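Local coordinates for methyltransferase (Pyrococcus horikoshii, PDB 1IXK), which probably methylates carbon 5 of cytidine in tRNA, with S-adenosyl-L-methionine as the methyl donor, at residues I54-Q57 with D58-R62. Numbering follows the deposited sequence.
Sequences ISVQ and DLVKR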
loop_
_atom_site.group_PDB
_atom_site.type_symbol
_atom_site.label_atom_id
_atom_site.label_comp_id
_atom_site.label_asym_id
_atom_site.label_seq_id
_atom_site.Cartn_x
_atom_site.Cartn_y
_atom_site.Cartn_z
ATOM N N ILE A 54 12.656 2.713 19.470
ATOM C CA ILE A 54 13.909 3.432 19.263
ATOM C C ILE A 54 13.779 4.532 18.215
ATOM O O ILE A 54 13.000 4.410 17.268
ATOM C CB ILE A 54 15.026 2.451 18.831
ATOM C CG1 ILE A 54 16.363 3.185 18.732
ATOM C CG2 ILE A 54 14.663 1.806 17.498
ATOM C CD1 ILE A 54 17.528 2.283 18.388
ATOM N N SER A 55 14.543 5.609 18.385
ATOM C CA SER A 55 14.500 6.717 17.443
ATOM C C SER A 55 15.168 6.302 16.139
ATOM O O SER A 55 15.951 5.353 16.106
ATOM C CB SER A 55 15.222 7.943 18.012
ATOM O OG SER A 55 16.628 7.753 18.031
ATOM N N VAL A 56 14.848 7.015 15.066
ATOM C CA VAL A 56 15.426 6.729 13.762
ATOM C C VAL A 56 16.921 7.027 13.797
ATOM O O VAL A 56 17.731 6.255 13.279
ATOM C CB VAL A 56 14.760 7.585 12.662
ATOM C CG1 VAL A 56 15.471 7.381 11.333
ATOM C CG2 VAL A 56 13.290 7.207 12.538
ATOM N N GLN A 57 17.274 8.138 14.435
ATOM C CA GLN A 57 18.664 8.565 14.547
ATOM C C GLN A 57 19.528 7.505 15.233
ATOM O O GLN A 57 20.628 7.197 14.771
ATOM C CB GLN A 57 18.743 9.879 15.327
ATOM C CG GLN A 57 19.913 10.765 14.939
ATOM C CD GLN A 57 20.204 11.833 15.977
ATOM O OE1 GLN A 57 20.650 11.531 17.085
ATOM N NE2 GLN A 57 19.948 13.088 15.627
ATOM N N ASP A 58 19.029 6.950 16.335
ATOM C CA ASP A 58 19.769 5.929 17.069
ATOM C C ASP A 58 19.876 4.596 16.335
ATOM O O ASP A 58 20.937 3.968 16.333
ATOM C CB ASP A 58 19.143 5.689 18.448
ATOM C CG ASP A 58 19.353 6.854 19.394
ATOM O OD1 ASP A 58 20.418 7.502 19.307
ATOM O OD2 ASP A 58 18.464 7.119 20.231
ATOM N N LEU A 59 18.779 4.157 15.724
ATOM C CA LEU A 59 18.779 2.893 14.998
ATOM C C LEU A 59 19.760 2.952 13.834
ATOM O O LEU A 59 20.512 2.003 13.596
ATOM C CB LEU A 59 17.367 2.572 14.489
ATOM C CG LEU A 59 17.138 1.256 13.732
ATOM C CD1 LEU A 59 17.759 1.333 12.343
ATOM C CD2 LEU A 59 17.722 0.093 14.518
ATOM N N VAL A 60 19.751 4.064 13.108
ATOM C CA VAL A 60 20.644 4.233 11.968
ATOM C C VAL A 60 22.110 4.139 12.374
ATOM O O VAL A 60 22.912 3.514 11.684
ATOM C CB VAL A 60 20.405 5.586 11.266
ATOM C CG1 VAL A 60 21.530 5.872 10.279
ATOM C CG2 VAL A 60 19.059 5.559 10.540
ATOM N N LYS A 61 22.463 4.767 13.491
ATOM C CA LYS A 61 23.845 4.727 13.957
ATOM C C LYS A 61 24.244 3.297 14.307
ATOM O O LYS A 61 25.350 2.859 13.994
ATOM C CB LYS A 61 24.022 5.641 15.168
ATOM C CG LYS A 61 23.825 7.110 14.840
ATOM C CD LYS A 61 23.821 7.966 16.096
ATOM C CE LYS A 61 23.533 9.420 15.764
ATOM N NZ LYS A 61 23.351 10.226 17.000
ATOM N N ARG A 62 23.334 2.566 14.940
ATOM C CA ARG A 62 23.602 1.185 15.321
ATOM C C ARG A 62 23.842 0.275 14.120
ATOM O O ARG A 62 24.769 -0.535 14.126
ATOM C CB ARG A 62 22.448 0.629 16.156
ATOM C CG ARG A 62 22.368 1.198 17.561
ATOM C CD ARG A 62 21.202 0.601 18.346
ATOM N NE ARG A 62 21.197 -0.861 18.314
ATOM C CZ ARG A 62 20.506 -1.623 19.158
ATOM N NH1 ARG A 62 19.765 -1.061 20.107
ATOM N NH2 ARG A 62 20.553 -2.946 19.054
HETATM O O HOH W 1 16.028 5.653 21.032
#
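Ser55 is the N-cap of helix 56-65, and its hydroxyl accepts a hydrogen bond from the backbone of Asp58, N to OG 3.0 Å at an N-H...O angle of 159°. A chi1 of 72° puts OG between the backbone N and carbonyl carbon of Ser55, where it faces the amide of Asp58. OG also gives a weak bond to Asp58 OD2 (2.9 Å). One water completes the ring, accepting from Ser55 N and donating to the same OD2. Behind the cap, Leu59 N bonds to Ser55 O (3.1 Å) and Val60 N to Val56 O. Ile54 is extended (chi1 -175°, chi2 177°), which carries CD1 across the helix start, 3.9 Å from Leu59 CB and 4.0 Å from Arg62 CD. Shortening Ile54 to alanine would take away CG1, CG2 and CD1 and is likely to leave a gap beside Leu59, the aliphatic part of Arg62 and Val49 of strand 46-49. Arg62 itself turns its guanidinium to a salt bridge with Glu94, while Leu59 packs on Phe47 and Val49, seating the helix against the antiparallel sheet of the N-terminal region. On the exposed flank, Gln57 and Lys61 run side by side, and Lys61 NZ donates to Gln57 OE1 (3.0 Å) from above the amide plane. The carboxylate of Asp58, in the first turn of the helix, is likely to interact favourably with the helix dipole, adding to the serine cap.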